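PDB 4GAX: amorpha-4,11-diene synthase from Artemisia annua, which cyclises farnesyl diphosphate to a sesquiterpene with loss of diphosphate, amorpha-4,11-diene in the named enzyme, the deposited form being an alpha-bisabolol synthase mutant. Local coordinates for residues Glu336-Thr341 / Cys379-Val384. Residues are numbered along the deposited sequence; the frame is centred on the assembly and turned at random.
Sequences ERWSIT and CGKEFV
The aliphatic chain of Lys-381 lies over one face of the Trp-338 indole, and this overlay makes up most of the contact. Lys-381 CG sits above the six-membered ring, 3.6 Å from CZ2 of Trp-338. Lys-381 CD sits over the five-membered ring as a CH-pi donor, 3.4 Å from the centroid of that Trp-338 ring and 11° off its normal. The bend about the CG-CD bond of Lys-381 (chi3 72°) carries the ammonium higher above the indole while keeping it over the five-membered ring. The cation-pi interaction is long, NZ of Lys-381 standing 4.8 Å from the same Trp-338 centroid.

Apolar packing continues at the rim of the indole. Val-384, one turn further along helix 374-399, meets the benzo edge near the ring plane, with its CB 3.7 Å from CH2 of Trp-338; its CG1 abuts the same edge. Phe-357 and Tyr-361 of helix 351-370 add edge-to-face contacts with the indole. With an alanine in place of Trp-338, the Lys-381 methylenes would probably lose their aromatic platform and a gap would open beside Val-384.

Charged groups tie the same helices together nearby. Glu-336 and Glu-382, whose carboxylates approach to 5.5 Å between their OE1 atoms, both form salt bridges with Arg-389, which probably offsets their mutual repulsion.

Trp-338 is the first residue to leave helical geometry after helix 325-337, with a positive phi (51°). The arrangement is thus a helix C-terminus docked by an aromatic side chain onto a neighbouring helix, within the metal-binding domain of the all-helical terpene synthase fold.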
loop_
_atom_site.group_PDB
_atom_site.type_symbol
_atom_site.label_atom_id
_atom_site.label_comp_id
_atom_site.label_asym_id
_atom_site.label_seq_id
_atom_site.Cartn_x
_atom_site.Cartn_y
_atom_site.Cartn_z
ATOM N N GLU A 336 16.157 23.540 -7.582
ATOM C CA GLU A 336 17.447 23.085 -8.109
ATOM C C GLU A 336 18.594 23.580 -7.238
ATOM O O GLU A 336 19.567 22.857 -7.008
ATOM C CB GLU A 336 17.669 23.568 -9.550
ATOM C CG GLU A 336 16.732 22.973 -10.591
ATOM C CD GLU A 336 16.962 21.489 -10.853
ATOM O OE1 GLU A 336 17.887 20.890 -10.259
ATOM O OE2 GLU A 336 16.207 20.915 -11.673
ATOM N N ARG A 337 18.471 24.816 -6.758
ATOM C CA ARG A 337 19.500 25.431 -5.925
ATOM C C ARG A 337 19.571 24.777 -4.548
ATOM O O ARG A 337 20.657 24.601 -4.000
ATOM C CB ARG A 337 19.252 26.937 -5.799
ATOM C CG ARG A 337 20.508 27.783 -5.899
ATOM C CD ARG A 337 20.169 29.230 -6.230
ATOM N NE ARG A 337 20.268 29.509 -7.661
ATOM C CZ ARG A 337 21.345 30.032 -8.241
ATOM N NH1 ARG A 337 22.411 30.331 -7.510
ATOM N NH2 ARG A 337 21.355 30.255 -9.550
ATOM N N TRP A 338 18.408 24.418 -4.001
ATOM C CA TRP A 338 18.326 23.672 -2.745
ATOM C C TRP A 338 19.158 24.350 -1.663
ATOM O O TRP A 338 20.136 23.778 -1.167
ATOM C CB TRP A 338 18.811 22.236 -2.947
ATOM C CG TRP A 338 18.300 21.246 -1.932
ATOM C CD1 TRP A 338 18.757 21.069 -0.657
ATOM C CD2 TRP A 338 17.251 20.280 -2.123
ATOM N NE1 TRP A 338 18.054 20.056 -0.037
ATOM C CE2 TRP A 338 17.123 19.557 -0.915
ATOM C CE3 TRP A 338 16.407 19.962 -3.194
ATOM C CZ2 TRP A 338 16.183 18.528 -0.749
ATOM C CZ3 TRP A 338 15.474 18.930 -3.030
ATOM C CH2 TRP A 338 15.371 18.229 -1.817
ATOM N N SER A 339 18.771 25.571 -1.306
ATOM C CA SER A 339 19.450 26.310 -0.245
ATOM C C SER A 339 18.580 27.450 0.237
ATOM O O SER A 339 17.966 28.162 -0.569
ATOM C CB SER A 339 20.787 26.876 -0.728
ATOM O OG SER A 339 21.309 27.775 0.239
ATOM N N ILE A 340 18.548 27.637 1.550
ATOM C CA ILE A 340 17.737 28.692 2.139
ATOM C C ILE A 340 18.225 30.081 1.731
ATOM O O ILE A 340 17.471 31.059 1.792
ATOM C CB ILE A 340 17.681 28.558 3.678
ATOM C CG1 ILE A 340 16.432 29.251 4.217
ATOM C CG2 ILE A 340 18.960 29.083 4.332
ATOM C CD1 ILE A 340 15.145 28.719 3.594
ATOM N N THR A 341 19.478 30.167 1.289
ATOM C CA THR A 341 20.069 31.454 0.932
ATOM C C THR A 341 19.405 32.092 -0.285
ATOM O O THR A 341 19.475 33.306 -0.462
ATOM C CB THR A 341 21.575 31.338 0.635
ATOM O OG1 THR A 341 21.763 30.728 -0.649
ATOM C CG2 THR A 341 22.279 30.513 1.706
ATOM N N CYS A 379 21.355 11.011 -3.116
ATOM C CA CYS A 379 20.607 10.252 -4.109
ATOM C C CYS A 379 19.120 10.582 -4.021
ATOM O O CYS A 379 18.494 10.895 -5.034
ATOM C CB CYS A 379 20.844 8.747 -3.942
ATOM S SG CYS A 379 22.504 8.213 -4.468
ATOM N N GLY A 380 18.564 10.540 -2.809
ATOM C CA GLY A 380 17.165 10.902 -2.596
ATOM C C GLY A 380 16.840 12.314 -3.069
ATOM O O GLY A 380 15.825 12.548 -3.734
ATOM N N LYS A 381 17.706 13.260 -2.730
ATOM C CA LYS A 381 17.474 14.668 -3.045
ATOM C C LYS A 381 17.219 14.903 -4.530
ATOM O O LYS A 381 16.329 15.674 -4.903
ATOM C CB LYS A 381 18.665 15.515 -2.586
ATOM C CG LYS A 381 18.584 16.980 -3.016
ATOM C CD LYS A 381 19.646 17.820 -2.310
ATOM C CE LYS A 381 21.039 17.513 -2.841
ATOM N NZ LYS A 381 22.088 18.306 -2.131
ATOM N N GLU A 382 17.994 14.230 -5.375
ATOM C CA GLU A 382 17.870 14.402 -6.823
ATOM C C GLU A 382 16.483 13.965 -7.313
ATOM O O GLU A 382 15.936 14.542 -8.249
ATOM C CB GLU A 382 18.972 13.610 -7.536
ATOM C CG GLU A 382 18.920 13.643 -9.051
ATOM C CD GLU A 382 19.203 15.020 -9.636
ATOM O OE1 GLU A 382 19.792 15.874 -8.934
ATOM O OE2 GLU A 382 18.834 15.241 -10.810
ATOM N N PHE A 383 15.906 12.959 -6.669
ATOM C CA PHE A 383 14.560 12.530 -7.037
ATOM C C PHE A 383 13.531 13.599 -6.691
ATOM O O PHE A 383 12.507 13.736 -7.365
ATOM C CB PHE A 383 14.201 11.226 -6.327
ATOM C CG PHE A 383 14.732 9.994 -7.014
ATOM C CD1 PHE A 383 13.956 9.313 -7.946
ATOM C CD2 PHE A 383 16.002 9.522 -6.731
ATOM C CE1 PHE A 383 14.432 8.178 -8.577
ATOM C CE2 PHE A 383 16.486 8.379 -7.358
ATOM C CZ PHE A 383 15.699 7.710 -8.284
ATOM N N VAL A 384 13.793 14.347 -5.627
ATOM C CA VAL A 384 12.896 15.421 -5.248
ATOM C C VAL A 384 12.993 16.530 -6.287
ATOM O O VAL A 384 11.967 17.048 -6.756
ATOM C CB VAL A 384 13.231 15.959 -3.854
ATOM C CG1 VAL A 384 12.181 16.987 -3.427
ATOM C CG2 VAL A 384 13.260 14.809 -2.853
#